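Side-chain contacts in ORF14 (Streptomyces clavuligerus, PDB 2WPX), which binds acetyl coenzyme A in one of its two tandem GNAT domains and is probably an acyltransferase of the clavulanic acid biosynthesis pathway: residues A77-D80 with G81-T84; R99-G102 with R103-A107; A141-A145 with M146-R150. All blocks are in the same frame, centred on the assembly; numbering follows the deposited sequence.

Contact 1: residues A77-D80 with G81-T84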
loop_
_atom_site.group_PDB
_atom_site.type_symbol
_atom_site.label_atom_id
_atom_site.label_comp_id
_atom_site.label_asym_id
_atom_site.label_seq_id
_atom_site.Cartn_x
_atom_site.Cartn_y
_atom_site.Cartn_z
ATOM N N ALA A 77 9.870 4.303 8.238
ATOM C CA ALA A 77 9.304 3.157 8.981
ATOM C C ALA A 77 10.465 2.273 9.292
ATOM O O ALA A 77 11.273 1.982 8.419
ATOM C CB ALA A 77 8.226 2.403 8.141
ATOM N N LEU A 78 10.575 1.873 10.550
ATOM C CA LEU A 78 11.702 1.051 10.972
ATOM C C LEU A 78 11.185 -0.302 11.398
ATOM O O LEU A 78 10.625 -0.431 12.490
ATOM C CB LEU A 78 12.470 1.698 12.151
ATOM C CG LEU A 78 13.170 3.062 11.964
ATOM C CD1 LEU A 78 14.049 3.163 10.747
ATOM C CD2 LEU A 78 12.192 4.171 12.010
ATOM N N PRO A 79 11.362 -1.321 10.556
ATOM C CA PRO A 79 10.978 -2.674 10.993
ATOM C C PRO A 79 11.837 -3.137 12.184
ATOM O O PRO A 79 13.078 -3.146 12.105
ATOM C CB PRO A 79 11.293 -3.537 9.760
ATOM C CG PRO A 79 11.461 -2.547 8.607
ATOM C CD PRO A 79 12.015 -1.324 9.238
ATOM N N ASP A 80 11.206 -3.520 13.286
ATOM C CA ASP A 80 11.988 -3.983 14.449
ATOM C C ASP A 80 13.003 -5.034 14.043
ATOM O O ASP A 80 12.671 -5.907 13.248
ATOM C CB ASP A 80 11.072 -4.581 15.525
ATOM C CG ASP A 80 10.156 -3.561 16.109
ATOM O OD1 ASP A 80 9.023 -3.920 16.473
ATOM O OD2 ASP A 80 10.560 -2.387 16.178
ATOM N N GLY A 81 14.229 -4.956 14.573
ATOM C CA GLY A 81 15.223 -6.032 14.407
ATOM C C GLY A 81 15.850 -6.125 13.021
ATOM O O GLY A 81 16.621 -7.023 12.758
ATOM N N ALA A 82 15.536 -5.190 12.130
ATOM C CA ALA A 82 16.016 -5.284 10.758
ATOM C C ALA A 82 17.019 -4.181 10.493
ATOM O O ALA A 82 16.979 -3.120 11.111
ATOM C CB ALA A 82 14.864 -5.180 9.764
ATOM N N PRO A 83 17.911 -4.421 9.558
ATOM C CA PRO A 83 18.967 -3.489 9.175
ATOM C C PRO A 83 18.482 -2.394 8.181
ATOM O O PRO A 83 19.273 -1.601 7.694
ATOM C CB PRO A 83 19.984 -4.429 8.502
ATOM C CG PRO A 83 19.081 -5.443 7.827
ATOM C CD PRO A 83 18.116 -5.750 8.941
ATOM N N THR A 84 17.198 -2.338 7.934
ATOM C CA THR A 84 16.628 -1.443 6.936
ATOM C C THR A 84 15.834 -0.270 7.511
ATOM O O THR A 84 15.211 -0.369 8.571
ATOM C CB THR A 84 15.626 -2.258 6.088
ATOM O OG1 THR A 84 16.364 -2.944 5.057
ATOM C CG2 THR A 84 14.644 -1.361 5.453
#

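Contact 2: residues R99-G102 with R103-A107. With ACO (acetyl coenzyme *a), chain C.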
loop_
_atom_site.group_PDB
_atom_site.type_symbol
_atom_site.label_atom_id
_atom_site.label_comp_id
_atom_site.label_asym_id
_atom_site.label_seq_id
_atom_site.Cartn_x
_atom_site.Cartn_y
_atom_site.Cartn_z
ATOM N N ARG A 99 15.072 23.353 -5.037
ATOM C CA ARG A 99 15.597 24.411 -4.219
ATOM C C ARG A 99 16.500 23.716 -3.166
ATOM O O ARG A 99 17.163 24.359 -2.344
ATOM C CB ARG A 99 14.397 25.165 -3.601
ATOM C CG ARG A 99 14.462 26.681 -3.552
ATOM C CD ARG A 99 13.795 27.391 -4.690
ATOM N NE ARG A 99 12.442 26.945 -4.841
ATOM C CZ ARG A 99 11.627 27.350 -5.815
ATOM N NH1 ARG A 99 12.038 28.235 -6.710
ATOM N NH2 ARG A 99 10.400 26.868 -5.898
ATOM N N GLY A 100 16.578 22.386 -3.234
ATOM C CA GLY A 100 17.459 21.626 -2.334
ATOM C C GLY A 100 16.788 21.020 -1.096
ATOM O O GLY A 100 17.454 20.365 -0.292
ATOM N N ILE A 101 15.469 21.225 -0.967
ATOM C CA ILE A 101 14.703 20.789 0.195
ATOM C C ILE A 101 14.637 19.237 0.225
ATOM O O ILE A 101 14.880 18.592 1.244
ATOM C CB ILE A 101 13.260 21.405 0.210
ATOM C CG1 ILE A 101 13.314 22.928 0.229
ATOM C CG2 ILE A 101 12.445 20.852 1.417
ATOM C CD1 ILE A 101 11.921 23.628 0.080
ATOM N N GLY A 102 14.323 18.652 -0.913
ATOM C CA GLY A 102 14.358 17.189 -1.003
ATOM C C GLY A 102 15.739 16.655 -0.632
ATOM O O GLY A 102 15.873 15.661 0.137
ATOM N N ARG A 103 16.775 17.292 -1.168
ATOM C CA ARG A 103 18.116 16.854 -0.846
ATOM C C ARG A 103 18.356 16.859 0.665
ATOM O O ARG A 103 18.899 15.910 1.239
ATOM C CB ARG A 103 19.176 17.750 -1.510
ATOM C CG ARG A 103 20.595 17.364 -1.123
ATOM C CD ARG A 103 21.599 18.218 -1.892
ATOM N NE ARG A 103 21.843 17.724 -3.248
ATOM C CZ ARG A 103 21.323 18.245 -4.355
ATOM N NH1 ARG A 103 20.510 19.319 -4.297
ATOM N NH2 ARG A 103 21.644 17.696 -5.527
ATOM N N ALA A 104 18.017 17.974 1.285
ATOM C CA ALA A 104 18.143 18.120 2.720
ATOM C C ALA A 104 17.302 17.026 3.449
ATOM O O ALA A 104 17.740 16.493 4.458
ATOM C CB ALA A 104 17.731 19.553 3.137
ATOM N N LEU A 105 16.151 16.651 2.896
ATOM C CA LEU A 105 15.297 15.636 3.531
ATOM C C LEU A 105 15.965 14.262 3.499
ATOM O O LEU A 105 15.973 13.517 4.449
ATOM C CB LEU A 105 13.947 15.599 2.837
ATOM C CG LEU A 105 12.994 16.710 3.282
ATOM C CD1 LEU A 105 11.724 16.648 2.389
ATOM C CD2 LEU A 105 12.641 16.637 4.809
ATOM N N TRP A 106 16.593 13.985 2.375
ATOM C CA TRP A 106 17.286 12.771 2.172
ATOM C C TRP A 106 18.507 12.690 3.094
ATOM O O TRP A 106 18.843 11.608 3.631
ATOM C CB TRP A 106 17.747 12.750 0.722
ATOM C CG TRP A 106 18.504 11.557 0.460
ATOM C CD1 TRP A 106 19.858 11.427 0.464
ATOM C CD2 TRP A 106 17.969 10.251 0.233
ATOM N NE1 TRP A 106 20.215 10.116 0.175
ATOM C CE2 TRP A 106 19.068 9.376 0.043
ATOM C CE3 TRP A 106 16.664 9.736 0.119
ATOM C CZ2 TRP A 106 18.897 8.027 -0.214
ATOM C CZ3 TRP A 106 16.501 8.380 -0.131
ATOM C CH2 TRP A 106 17.614 7.544 -0.285
ATOM N N ALA A 107 19.199 13.806 3.256
ATOM C CA ALA A 107 20.348 13.840 4.149
ATOM C C ALA A 107 19.902 13.607 5.587
ATOM O O ALA A 107 20.605 12.955 6.365
ATOM C CB ALA A 107 21.119 15.187 4.030
HETATM N N1A ACO C . 13.333 16.427 -12.895
HETATM C C2A ACO C . 14.606 16.120 -13.097
HETATM N N3A ACO C . 15.534 16.062 -12.122
HETATM C C4A ACO C . 15.175 16.290 -10.858
HETATM C C5A ACO C . 13.848 16.599 -10.613
HETATM C C6A ACO C . 12.924 16.669 -11.645
HETATM N N6A ACO C . 11.653 16.962 -11.384
HETATM N N7A ACO C . 13.718 16.807 -9.306
HETATM C C8A ACO C . 14.901 16.582 -8.740
HETATM N N9A ACO C . 15.780 16.281 -9.670
HETATM C C1B ACO C . 17.185 16.008 -9.300
HETATM C C2B ACO C . 18.214 17.057 -9.724
HETATM O O2B ACO C . 19.494 16.435 -9.708
HETATM C C3B ACO C . 18.142 17.999 -8.573
HETATM O O3B ACO C . 19.372 18.648 -8.320
HETATM P P3B ACO C . 19.573 20.105 -8.946
HETATM O O7A ACO C . 20.934 20.928 -8.571
HETATM O O8A ACO C . 18.826 20.332 -10.283
HETATM O O9A ACO C . 20.473 19.380 -9.908
HETATM C C4B ACO C . 18.041 17.066 -7.355
HETATM O O4B ACO C . 17.310 15.901 -7.813
HETATM C C5B ACO C . 17.270 18.251 -6.731
HETATM O O5B ACO C . 16.639 17.872 -5.670
HETATM P P1A ACO C . 16.039 18.900 -4.729
HETATM O O1A ACO C . 16.636 18.532 -3.289
HETATM O O2A ACO C . 16.085 20.375 -5.112
HETATM O O3A ACO C . 14.556 18.518 -5.041
HETATM P P2A ACO C . 13.108 18.680 -4.467
HETATM O O4A ACO C . 12.372 19.400 -5.651
HETATM O O5A ACO C . 12.967 19.482 -3.225
HETATM O O6A ACO C . 12.633 17.098 -4.542
HETATM C CBP ACO C . 11.056 15.358 -5.179
HETATM C CCP ACO C . 11.433 16.425 -4.130
HETATM C CDP ACO C . 12.341 15.692 -5.917
HETATM C CEP ACO C . 11.167 14.338 -4.104
HETATM C CAP ACO C . 9.751 16.159 -5.420
HETATM O OAP ACO C . 9.457 16.022 -6.773
HETATM C C9P ACO C . 8.559 15.529 -4.667
HETATM O O9P ACO C . 8.296 15.864 -3.520
HETATM N N8P ACO C . 7.733 14.784 -5.405
HETATM C C7P ACO C . 6.561 14.094 -4.834
HETATM C C6P ACO C . 7.130 13.136 -3.795
HETATM C C5P ACO C . 8.008 12.026 -4.351
HETATM O O5P ACO C . 7.787 11.482 -5.423
HETATM N N4P ACO C . 8.987 11.679 -3.574
HETATM C C3P ACO C . 9.781 10.507 -3.879
HETATM C C2P ACO C . 11.242 10.848 -4.067
HETATM S S1P ACO C . 11.945 9.219 -4.416
HETATM C C ACO C . 12.784 8.974 -2.947
HETATM O O ACO C . 12.479 9.663 -1.973
HETATM C CH3 ACO C . 13.906 7.934 -2.962
#

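Contact 3: residues A141-A145 with M146-R150. With ACO (acetyl coenzyme *a), chain C.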
loop_
_atom_site.group_PDB
_atom_site.type_symbol
_atom_site.label_atom_id
_atom_site.label_comp_id
_atom_site.label_asym_id
_atom_site.label_seq_id
_atom_site.Cartn_x
_atom_site.Cartn_y
_atom_site.Cartn_z
ATOM N N ALA A 141 14.722 10.539 -11.115
ATOM C CA ALA A 141 15.892 11.398 -11.350
ATOM C C ALA A 141 16.437 11.957 -10.000
ATOM O O ALA A 141 17.653 12.029 -9.774
ATOM C CB ALA A 141 15.535 12.514 -12.317
ATOM N N PHE A 142 15.541 12.308 -9.091
ATOM C CA PHE A 142 15.931 12.603 -7.706
ATOM C C PHE A 142 16.595 11.416 -7.020
ATOM O O PHE A 142 17.716 11.543 -6.538
ATOM C CB PHE A 142 14.712 13.106 -6.909
ATOM C CG PHE A 142 14.961 13.304 -5.437
ATOM C CD1 PHE A 142 15.755 14.364 -4.962
ATOM C CD2 PHE A 142 14.355 12.467 -4.517
ATOM C CE1 PHE A 142 15.980 14.541 -3.596
ATOM C CE2 PHE A 142 14.578 12.626 -3.157
ATOM C CZ PHE A 142 15.378 13.661 -2.691
ATOM N N ALA A 143 15.969 10.240 -7.045
ATOM C CA ALA A 143 16.519 9.110 -6.315
ATOM C C ALA A 143 17.941 8.770 -6.840
ATOM O O ALA A 143 18.862 8.543 -6.037
ATOM C CB ALA A 143 15.571 7.896 -6.362
ATOM N N ALA A 144 18.124 8.771 -8.175
ATOM C CA ALA A 144 19.490 8.612 -8.735
ATOM C C ALA A 144 20.444 9.689 -8.255
ATOM O O ALA A 144 21.637 9.424 -8.008
ATOM C CB ALA A 144 19.496 8.591 -10.298
ATOM N N ALA A 145 19.915 10.900 -8.103
ATOM C CA ALA A 145 20.765 12.021 -7.779
ATOM C C ALA A 145 21.193 11.953 -6.319
ATOM O O ALA A 145 22.257 12.437 -5.991
ATOM C CB ALA A 145 20.074 13.313 -8.097
ATOM N N MET A 146 20.345 11.384 -5.448
ATOM C CA MET A 146 20.704 11.113 -4.044
ATOM C C MET A 146 21.669 9.940 -3.867
ATOM O O MET A 146 22.104 9.721 -2.732
ATOM C CB MET A 146 19.475 10.763 -3.199
ATOM C CG MET A 146 18.428 11.877 -3.136
ATOM S SD MET A 146 19.160 13.545 -3.175
ATOM C CE MET A 146 19.881 13.683 -1.675
ATOM N N GLY A 147 21.980 9.194 -4.941
ATOM C CA GLY A 147 22.915 8.068 -4.869
ATOM C C GLY A 147 22.249 6.707 -4.585
ATOM O O GLY A 147 22.913 5.748 -4.209
ATOM N N ALA A 148 20.930 6.622 -4.736
ATOM C CA ALA A 148 20.211 5.356 -4.601
ATOM C C ALA A 148 20.311 4.648 -5.967
ATOM O O ALA A 148 20.625 5.285 -6.994
ATOM C CB ALA A 148 18.752 5.607 -4.222
ATOM N N HIS A 149 20.059 3.327 -5.947
ATOM C CA HIS A 149 20.003 2.507 -7.156
ATOM C C HIS A 149 18.712 1.671 -7.158
ATOM O O HIS A 149 18.129 1.375 -6.128
ATOM C CB HIS A 149 21.243 1.601 -7.241
ATOM C CG HIS A 149 22.525 2.337 -7.076
ATOM N ND1 HIS A 149 23.077 2.591 -5.840
ATOM C CD2 HIS A 149 23.362 2.891 -7.987
ATOM C CE1 HIS A 149 24.211 3.254 -5.999
ATOM N NE2 HIS A 149 24.405 3.451 -7.292
ATOM N N ARG A 150 18.268 1.291 -8.336
ATOM C CA ARG A 150 17.133 0.375 -8.452
ATOM C C ARG A 150 17.554 -1.016 -7.975
ATOM O O ARG A 150 18.642 -1.462 -8.322
ATOM C CB ARG A 150 16.676 0.319 -9.912
ATOM C CG ARG A 150 15.812 1.513 -10.242
ATOM C CD ARG A 150 15.275 1.406 -11.646
ATOM N NE ARG A 150 14.725 2.681 -12.096
ATOM C CZ ARG A 150 15.467 3.617 -12.711
ATOM N NH1 ARG A 150 16.749 3.378 -12.911
ATOM N NH2 ARG A 150 14.940 4.758 -13.139
HETATM N N1A ACO C . 13.333 16.427 -12.895
HETATM C C2A ACO C . 14.606 16.120 -13.097
HETATM N N3A ACO C . 15.534 16.062 -12.122
HETATM C C4A ACO C . 15.175 16.290 -10.858
HETATM C C5A ACO C . 13.848 16.599 -10.613
HETATM C C6A ACO C . 12.924 16.669 -11.645
HETATM N N6A ACO C . 11.653 16.962 -11.384
HETATM N N7A ACO C . 13.718 16.807 -9.306
HETATM C C8A ACO C . 14.901 16.582 -8.740
HETATM N N9A ACO C . 15.780 16.281 -9.670
HETATM C C1B ACO C . 17.185 16.008 -9.300
HETATM C C2B ACO C . 18.214 17.057 -9.724
HETATM O O2B ACO C . 19.494 16.435 -9.708
HETATM C C3B ACO C . 18.142 17.999 -8.573
HETATM O O3B ACO C . 19.372 18.648 -8.320
HETATM P P3B ACO C . 19.573 20.105 -8.946
HETATM O O7A ACO C . 20.934 20.928 -8.571
HETATM O O8A ACO C . 18.826 20.332 -10.283
HETATM O O9A ACO C . 20.473 19.380 -9.908
HETATM C C4B ACO C . 18.041 17.066 -7.355
HETATM O O4B ACO C . 17.310 15.901 -7.813
HETATM C C5B ACO C . 17.270 18.251 -6.731
HETATM O O5B ACO C . 16.639 17.872 -5.670
HETATM P P1A ACO C . 16.039 18.900 -4.729
HETATM O O1A ACO C . 16.636 18.532 -3.289
HETATM O O2A ACO C . 16.085 20.375 -5.112
HETATM O O3A ACO C . 14.556 18.518 -5.041
HETATM P P2A ACO C . 13.108 18.680 -4.467
HETATM O O4A ACO C . 12.372 19.400 -5.651
HETATM O O5A ACO C . 12.967 19.482 -3.225
HETATM O O6A ACO C . 12.633 17.098 -4.542
HETATM C CBP ACO C . 11.056 15.358 -5.179
HETATM C CCP ACO C . 11.433 16.425 -4.130
HETATM C CDP ACO C . 12.341 15.692 -5.917
HETATM C CEP ACO C . 11.167 14.338 -4.104
HETATM C CAP ACO C . 9.751 16.159 -5.420
HETATM O OAP ACO C . 9.457 16.022 -6.773
HETATM C C9P ACO C . 8.559 15.529 -4.667
HETATM O O9P ACO C . 8.296 15.864 -3.520
HETATM N N8P ACO C . 7.733 14.784 -5.405
HETATM C C7P ACO C . 6.561 14.094 -4.834
HETATM C C6P ACO C . 7.130 13.136 -3.795
HETATM C C5P ACO C . 8.008 12.026 -4.351
HETATM O O5P ACO C . 7.787 11.482 -5.423
HETATM N N4P ACO C . 8.987 11.679 -3.574
HETATM C C3P ACO C . 9.781 10.507 -3.879
HETATM C C2P ACO C . 11.242 10.848 -4.067
HETATM S S1P ACO C . 11.945 9.219 -4.416
HETATM C C ACO C . 12.784 8.974 -2.947
HETATM O O ACO C . 12.479 9.663 -1.973
HETATM C CH3 ACO C . 13.906 7.934 -2.962
HETATM O O HOH W 1 22.587 6.503 -8.123
#

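Contact 1: residues A77-D80 with G81-T84
A type II beta turn runs from Pro79 to Ala82 in the hairpin that connects strand 69-79 with its antiparallel neighbour, strand 84-92. It is closed by one backbone hydrogen bond, from Ala82 N to Pro79 O at 3.2 Å. The bond is bent, with an N-H...O angle of 149°, and the donor sits above the carbonyl plane. Asp80 and Gly81 fill the two middle positions. Gly81 takes the positive phi (74°) that a type II turn needs at its third residue. The side chain of Asp80 starts away from the second arm, although its CB touches Gly81 N, and the residue is exposed.

Below the closing bond the two arms meet through apolar groups. Pro79 CB lies 3.9 Å from Ala82 CB, so the methyl group packs beside the proline ring. The other end of that ring reaches further along the second arm. Leu78 CD1 comes no nearer than 4.3 Å to Thr84 O. Arg118 joins both arms from outside: its NH1 hydrogen-bonds to Thr84 O and more weakly to Pro79 O. The same Thr84 O also meets the proline ring carbon Pro79 CD, at 3.4 Å.

Contact 2: residues R99-G102 with R103-A107
Gly102, Arg103 and Gly100 carry this contact, where the first turn of helix 101-115 meets the pyrophosphate of acetyl coenzyme A. Gly102 N hydrogen-bonds to ACO O5A at 2.8 Å. Its carbonyl faces the other way, and Trp106 N bonds to Gly102 O at 2.9 Å. With no side chain on Gly102, the ligand comes close: ACO O6A is 3.9 Å from Gly102 CA.

Arg103 N makes a very short bond to ACO O1A, modelled at 2.5 Å. The Arg103 side chain leaves extended, CG anti to the backbone N (chi1 177°), and then bends at chi3 (-82°). This turns the guanidinium back beside Gly100, whose CA lies at its edge together with ACO O3B. Nearer the backbone, Arg103 CB rests 3.4 Å from Gly100 O.

Gly100 is the N-cap residue. Its N bonds to ACO O2A at 2.8 Å, and its O accepts a bond from Ala104 N at 2.9 Å. On the protein side of the helix, Ile101 and Leu105 pack on Val64 and Val92 of the strands.

Backbone N-H groups at a helix start thus grip both phosphates of the pyrophosphate, and the helix end would probably add a favourable field. This is the pyrophosphate-binding loop of GNAT enzymes, with Gly100 and Gly102 as the glycines of the Gln/Arg-X-X-Gly-X-Gly/Ala signature.

Contact 3: residues A141-A145 with M146-R150
Helix 138-145 ends in a Schellman motif: Ala148 N bonds to Ala143 O at 3.1 Å, Gly147 N bonds to Ala144 O, and Gly147 has a positive phi of 92°. The second bond is strongly tilted, its donor well above the carbonyl plane. One water donates to both Ala144 O and Ala148 O, tying the helix end to the chain that leaves it.

The main side-chain pair is Phe142 and Met146, one helical turn apart. Met146 N bonds to Phe142 O at 2.9 Å. Met146 CG lies over one face of the phenyl ring, 3.8 Å from its centroid, in a CH-pi contact. The sulfur follows obliquely as a Met-aromatic contact, with Met146 SD 3.4 Å from Phe142 CE1. The methionine chain bends at chi2 (-34°) and again at chi3, which keeps it near the ring.

With chi1 at 174°, the Phe142 ring swings out beside its own carbonyl carbon and lies against the cofactor. Its opposite face receives the pantetheine methyl CEP, and ACO O4B lies at its edge, in plane. Phe142 CD2 is 3.5 Å from ACO C2P. Ala143 CB touches the acetyl methyl, ACO CH3, at 3.8 Å.

The ring is therefore held between methionine and ligand by dispersion and CH-pi forces. It gives the pantetheine arm an apolar wall, while the carbonyls at the helix end find N-H and water donors.

Along the chain the contacts come in the order 1, 2, 3, all within the N-terminal N-acetyltransferase range. Contact 1 stands apart: its centre is about 23 Å from that of contact 2 and about 21 Å from that of contact 3. It lies at a strand connection away from the annotated sites. Strand 84-92 leads from there towards the cofactor loop and helix 101-115. Contacts 2 and 3, with centres about 13 Å apart, both touch acetyl coenzyme A and also each other. Gly102 O meets Phe142 CZ at 3.5 Å, and Met146 CE packs against Trp106 and Arg103. One helix start binds the pyrophosphate, while helix 138-145 lines the pantetheine arm and acetyl group.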